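Local coordinates for baculoviral IAP repeat-containing protein 2 (Homo sapiens, PDB 3M1D) that probably helps to restrain apoptosis, and carries a zinc-binding BIR domain through which cIAP proteins are thought to be recruited by TRAF2, at residues Ser10-Leu13 / Tyr14-Ser17; Asp57-Lys60 / Leu61-Pro65. All blocks are in the same frame, centred on the assembly; numbering follows the deposited sequence. Where two conformers were deposited one is given.

Contact 1. Residues Ser10-Leu13 / Tyr14-Ser17; sequences SCEL and YRMS
R15 folds back along helix 9-17 and lays its guanidinium against the turn before it, over the backbone of E12. The CA of E12 sits 3.4 Å above the guanidinium plane, offset toward its rim, while R15 NH2 comes 3.5 Å from E12 CB and R15 NH1 as near to C11 CB. A bend at chi3 (-75°) turns the chain back toward the N-terminal end of the helix. The carboxylate of E12 stays clear of the group: with CG anti to the backbone N (chi1 -174°) its chain runs out extended, and OE1 remains 4.8 Å from R15 NH2.

Beneath these side chains run ordinary i to i+4 helix bonds, among them S17 N to L13 O at 3.1 Å. Y14 sets its CB 3.5 Å from C11 O. One turn on, S17 OG donates to Y14 O at 2.7 Å, in the carbonyl plane and on a lone pair.

The polar end of R15 finds its partners beyond this turn: NE bonds to A34 O, NH2 forms a salt bridge with D8, and F50 makes a cation-pi contact. A buried positive charge shared among so many partners is probably well stabilised, tying the N-terminal helix to the zinc-binding core.

Contact 2. Residues Asp57-Lys60 / Leu61-Pro65; sequences DNWK and LGDSP
The indole of W59 meets D63 at its edge: the CB of D63 lies in the ring plane, 3.8 Å from CE3. The chain reverses here in a type II beta turn from K60 to D63, within the loop that leads from strand 55-56 to helix 65-72 of the BIR domain. P65 approaches the same benzo end of the indole obliquely, its CG 3.9 Å from W59 CZ3. Ring and D63 carboxylate are turned 72° apart, and K68 makes a cation-pi contact with the indole.

Two bonds run in opposite senses between the turn's end residues. D63 N donates a hydrogen bond to K60 O at 3.0 Å, closing the turn, and K60 N donates to D63 OD2 at 2.8 Å, reaching that oxygen from above the carboxylate plane. The side chain of D63 can reach back because its CG stands anti to the carbonyl carbon (chi1 -87°). OD2 also takes a salt bridge from K68, which probably favours the charged carboxylate. G62, with phi at 89°, occupies the turn position where a side chain would press on the preceding carbonyl oxygen.

At the end of the loop S64 is the N-cap of helix 65-72, its OG accepting from Q67 N. K60 bends at chi2, and its NZ donates to N58 OD1 at 3.2 Å.

In the fold
Contact 1 comes first along the chain, within helix 9-17, and contact 2 follows in the loop between strand 55-56 and helix 65-72. Their centres are about 20 Å apart on opposite sides of the chain's centre, their nearest atoms about 10 Å. Helix 30-35 links them indirectly: R15 NE of contact 1 bonds to its A34 O, while W59 and P65 of contact 2 reach L33. The zinc held by C49, C52, H69 and C76 lies about 9 Å from the R15 side chain and about 11 Å from that of P65. Each is a local contact tied to the rest of the small BIR fold by buried side chains, R15 in one, W59 and P65 in the other.

Contact 1. Residues Ser10-Leu13 / Tyr14-Ser17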
ATOM      1  N   SER A  10       8.904   1.809  12.283  1.00 31.06           N
ATOM      2  CA  SER A  10       8.910   3.171  11.779  1.00 34.50           C
ATOM      3  C   SER A  10       8.523   3.193  10.306  1.00 31.35           C
ATOM      4  O   SER A  10       7.993   4.199   9.825  1.00 31.67           O
ATOM      5  CB  SER A  10      10.288   3.844  11.972  1.00 32.98           C
ATOM      6  OG  SER A  10      11.216   3.442  10.968  1.00 29.54           O
ATOM      7  N   CYS A  11       8.798   2.096   9.593  1.00 28.94           N
ATOM      8  CA  CYS A  11       8.555   2.053   8.146  1.00 29.71           C
ATOM      9  C   CYS A  11       7.075   2.234   7.824  1.00 25.77           C
ATOM     10  O   CYS A  11       6.728   3.020   6.948  1.00 25.22           O
ATOM     11  CB  CYS A  11       9.080   0.762   7.497  1.00 26.37           C
ATOM     12  SG  CYS A  11      10.762   0.293   7.987  1.00 31.81           S
ATOM     13  N   GLU A  12       6.203   1.501   8.517  1.00 24.98           N
ATOM     14  CA  GLU A  12       4.768   1.657   8.279  1.00 26.05           C
ATOM     15  C   GLU A  12       4.307   3.069   8.596  1.00 25.34           C
ATOM     16  O   GLU A  12       3.424   3.622   7.919  1.00 23.09           O
ATOM     17  CB  GLU A  12       3.945   0.673   9.095  1.00 26.80           C
ATOM     18  CG  GLU A  12       2.462   0.749   8.733  1.00 32.78           C
ATOM     19  CD  GLU A  12       1.587  -0.127   9.602  1.00 36.73           C
ATOM     20  OE1 GLU A  12       2.106  -1.082  10.200  1.00 40.66           O
ATOM     21  OE2 GLU A  12       0.369   0.139   9.679  1.00 52.48           O
ATOM     22  N   LEU A  13       4.915   3.649   9.628  1.00 24.19           N
ATOM     23  CA  LEU A  13       4.580   5.005  10.048  1.00 25.36           C
ATOM     24  C   LEU A  13       5.022   6.005   8.999  1.00 25.13           C
ATOM     25  O   LEU A  13       4.279   6.925   8.668  1.00 22.31           O
ATOM     26  CB  LEU A  13       5.174   5.332  11.429  1.00 25.60           C
ATOM     27  CG  LEU A  13       4.517   4.544  12.575  1.00 29.20           C
ATOM     28  CD1 LEU A  13       5.302   4.656  13.859  1.00 28.96           C
ATOM     29  CD2 LEU A  13       3.064   4.981  12.787  1.00 26.82           C
ATOM     30  N   TYR A  14       6.226   5.820   8.461  1.00 24.34           N
ATOM     31  CA  TYR A  14       6.657   6.636   7.337  1.00 26.86           C
ATOM     32  C   TYR A  14       5.680   6.510   6.183  1.00 22.25           C
ATOM     33  O   TYR A  14       5.268   7.510   5.609  1.00 25.06           O
ATOM     34  CB  TYR A  14       8.076   6.286   6.847  1.00 26.98           C
ATOM     35  CG  TYR A  14       8.311   6.877   5.470  1.00 27.76           C
ATOM     36  CD1 TYR A  14       8.449   8.255   5.300  1.00 25.89           C
ATOM     37  CD2 TYR A  14       8.320   6.074   4.335  1.00 25.80           C
ATOM     38  CE1 TYR A  14       8.618   8.811   4.038  1.00 24.85           C
ATOM     39  CE2 TYR A  14       8.494   6.630   3.064  1.00 28.55           C
ATOM     40  CZ  TYR A  14       8.648   7.991   2.931  1.00 26.77           C
ATOM     41  OH  TYR A  14       8.824   8.544   1.679  1.00 37.39           O
ATOM     42  N   ARG A  15       5.312   5.281   5.824  1.00 22.49           N
ATOM     43  CA  ARG A  15       4.371   5.113   4.716  1.00 25.87           C
ATOM     44  C   ARG A  15       3.094   5.926   4.955  1.00 23.56           C
ATOM     45  O   ARG A  15       2.626   6.623   4.057  1.00 22.91           O
ATOM     46  CB  ARG A  15       4.045   3.640   4.460  1.00 23.37           C
ATOM     47  CG  ARG A  15       5.276   2.806   4.137  1.00 24.46           C
ATOM     48  CD  ARG A  15       4.901   1.505   3.454  1.00 25.21           C
ATOM     49  NE  ARG A  15       4.335   0.533   4.387  1.00 19.76           N
ATOM     50  CZ  ARG A  15       5.053  -0.157   5.265  1.00 24.24           C
ATOM     51  NH1 ARG A  15       6.370   0.037   5.360  1.00 21.16           N
ATOM     52  NH2 ARG A  15       4.453  -1.028   6.063  1.00 24.08           N
ATOM     53  N   MET A  16       2.537   5.826   6.158  1.00 22.59           N
ATOM     54  CA  MET A  16       1.352   6.606   6.521  0.58 25.57           C
ATOM     55  C   MET A  16       1.549   8.103   6.258  1.00 27.69           C
ATOM     56  O   MET A  16       0.677   8.768   5.688  1.00 25.16           O
ATOM     57  CB  MET A  16       0.985   6.375   7.990  0.58 25.67           C
ATOM     58  CG  MET A  16      -0.372   6.944   8.389  0.58 31.09           C
ATOM     59  SD  MET A  16      -1.736   6.245   7.430  0.58 28.87           S
ATOM     60  CE  MET A  16      -3.074   7.334   7.917  0.58 34.56           C
ATOM     61  N   SER A  17       2.699   8.638   6.664  1.00 23.70           N
ATOM     62  CA  SER A  17       2.969  10.054   6.452  1.00 25.38           C
ATOM     63  C   SER A  17       2.897  10.468   4.985  1.00 24.69           C
ATOM     64  O   SER A  17       2.604  11.621   4.691  1.00 26.59           O
ATOM     65  CB  SER A  17       4.338  10.446   7.012  1.00 28.70           C
ATOM     66  OG  SER A  17       5.345  10.146   6.066  1.00 33.37           O
TER

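Contact 2. Residues Asp57-Lys60 / Leu61-Pro65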
ATOM      1  N   ASP A  57      -2.985   1.563  -8.758  1.00 25.90           N
ATOM      2  CA  ASP A  57      -3.821   2.759  -8.726  1.00 25.19           C
ATOM      3  C   ASP A  57      -5.267   2.404  -9.070  1.00 25.34           C
ATOM      4  O   ASP A  57      -5.628   1.227  -9.112  1.00 25.69           O
ATOM      5  CB  ASP A  57      -3.267   3.860  -9.651  1.00 21.41           C
ATOM      6  CG  ASP A  57      -3.429   3.533 -11.132  1.00 27.70           C
ATOM      7  OD1 ASP A  57      -3.933   2.444 -11.476  1.00 28.82           O
ATOM      8  OD2 ASP A  57      -3.052   4.380 -11.965  1.00 29.10           O
ATOM      9  N   ASN A  58      -6.081   3.424  -9.319  1.00 27.59           N
ATOM     10  CA  ASN A  58      -7.487   3.227  -9.633  1.00 27.06           C
ATOM     11  C   ASN A  58      -8.153   2.297  -8.617  1.00 29.31           C
ATOM     12  O   ASN A  58      -8.769   1.302  -8.990  1.00 24.91           O
ATOM     13  CB  ASN A  58      -7.639   2.663 -11.048  1.00 29.34           C
ATOM     14  CG  ASN A  58      -9.065   2.780 -11.572  1.00 31.49           C
ATOM     15  OD1 ASN A  58      -9.836   3.618 -11.114  1.00 36.25           O
ATOM     16  ND2 ASN A  58      -9.418   1.928 -12.526  1.00 30.72           N
ATOM     17  N   TRP A  59      -7.996   2.630  -7.335  1.00 24.27           N
ATOM     18  CA  TRP A  59      -8.561   1.863  -6.231  1.00 28.96           C
ATOM     19  C   TRP A  59     -10.089   1.931  -6.235  1.00 31.88           C
ATOM     20  O   TRP A  59     -10.665   3.006  -6.415  1.00 26.77           O
ATOM     21  CB  TRP A  59      -8.003   2.380  -4.898  1.00 24.08           C
ATOM     22  CG  TRP A  59      -6.546   2.054  -4.745  1.00 29.34           C
ATOM     23  CD1 TRP A  59      -5.484   2.864  -5.043  1.00 27.01           C
ATOM     24  CD2 TRP A  59      -5.993   0.808  -4.306  1.00 26.13           C
ATOM     25  NE1 TRP A  59      -4.300   2.199  -4.799  1.00 22.84           N
ATOM     26  CE2 TRP A  59      -4.586   0.936  -4.349  1.00 26.71           C
ATOM     27  CE3 TRP A  59      -6.547  -0.401  -3.872  1.00 24.72           C
ATOM     28  CZ2 TRP A  59      -3.735  -0.096  -3.975  1.00 20.75           C
ATOM     29  CZ3 TRP A  59      -5.696  -1.426  -3.507  1.00 23.23           C
ATOM     30  CH2 TRP A  59      -4.309  -1.267  -3.553  1.00 22.85           C
ATOM     31  N   LYS A  60     -10.728   0.776  -6.048  1.00 28.47           N
ATOM     32  CA  LYS A  60     -12.184   0.672  -6.061  1.00 29.03           C
ATOM     33  C   LYS A  60     -12.720   0.329  -4.682  1.00 33.24           C
ATOM     34  O   LYS A  60     -12.035  -0.298  -3.875  1.00 25.11           O
ATOM     35  CB  LYS A  60     -12.646  -0.413  -7.039  1.00 33.10           C
ATOM     36  CG  LYS A  60     -12.200  -0.225  -8.476  1.00 38.69           C
ATOM     37  CD  LYS A  60     -12.730   1.076  -9.053  1.00 35.01           C
ATOM     38  CE  LYS A  60     -12.643   1.068 -10.576  1.00 46.55           C
ATOM     39  NZ  LYS A  60     -12.784   2.448 -11.138  1.00 52.30           N
ATOM     40  N   LEU A  61     -13.961   0.726  -4.417  1.00 31.55           N
ATOM     41  CA  LEU A  61     -14.610   0.374  -3.160  1.00 30.25           C
ATOM     42  C   LEU A  61     -14.495  -1.128  -2.902  1.00 24.40           C
ATOM     43  O   LEU A  61     -14.822  -1.938  -3.767  1.00 27.43           O
ATOM     44  CB  LEU A  61     -16.077   0.776  -3.221  1.00 33.47           C
ATOM     45  CG  LEU A  61     -16.922   0.619  -1.965  1.00 30.08           C
ATOM     46  CD1 LEU A  61     -16.300   1.364  -0.811  1.00 30.21           C
ATOM     47  CD2 LEU A  61     -18.333   1.139  -2.254  1.00 40.17           C
ATOM     48  N   GLY A  62     -14.020  -1.500  -1.717  1.00 30.97           N
ATOM     49  CA  GLY A  62     -13.940  -2.903  -1.340  1.00 27.11           C
ATOM     50  C   GLY A  62     -12.634  -3.579  -1.724  1.00 31.80           C
ATOM     51  O   GLY A  62     -12.401  -4.735  -1.372  1.00 30.00           O
ATOM     52  N   ASP A  63     -11.773  -2.869  -2.444  1.00 26.94           N
ATOM     53  CA  ASP A  63     -10.473  -3.426  -2.828  1.00 26.37           C
ATOM     54  C   ASP A  63      -9.616  -3.712  -1.606  1.00 23.64           C
ATOM     55  O   ASP A  63      -9.513  -2.887  -0.698  1.00 24.08           O
ATOM     56  CB  ASP A  63      -9.717  -2.460  -3.737  1.00 28.60           C
ATOM     57  CG  ASP A  63     -10.069  -2.636  -5.196  1.00 30.97           C
ATOM     58  OD1 ASP A  63     -10.736  -3.638  -5.539  1.00 32.26           O
ATOM     59  OD2 ASP A  63      -9.669  -1.770  -5.999  1.00 30.66           O
ATOM     60  N   SER A  64      -8.973  -4.871  -1.595  1.00 24.31           N
ATOM     61  CA  SER A  64      -8.074  -5.198  -0.499  1.00 26.99           C
ATOM     62  C   SER A  64      -6.619  -5.008  -0.923  1.00 21.58           C
ATOM     63  O   SER A  64      -6.135  -5.730  -1.781  1.00 26.21           O
ATOM     64  CB  SER A  64      -8.280  -6.638  -0.060  1.00 22.18           C
ATOM     65  OG  SER A  64      -7.169  -7.055   0.713  1.00 24.36           O
ATOM     66  N   PRO A  65      -5.926  -4.030  -0.330  1.00 23.95           N
ATOM     67  CA  PRO A  65      -4.527  -3.821  -0.720  1.00 25.52           C
ATOM     68  C   PRO A  65      -3.667  -5.054  -0.449  1.00 23.19           C
ATOM     69  O   PRO A  65      -2.800  -5.377  -1.253  1.00 24.10           O
ATOM     70  CB  PRO A  65      -4.093  -2.644   0.157  1.00 24.82           C
ATOM     71  CG  PRO A  65      -5.356  -1.875   0.387  1.00 27.61           C
ATOM     72  CD  PRO A  65      -6.429  -2.940   0.525  1.00 24.57           C
TER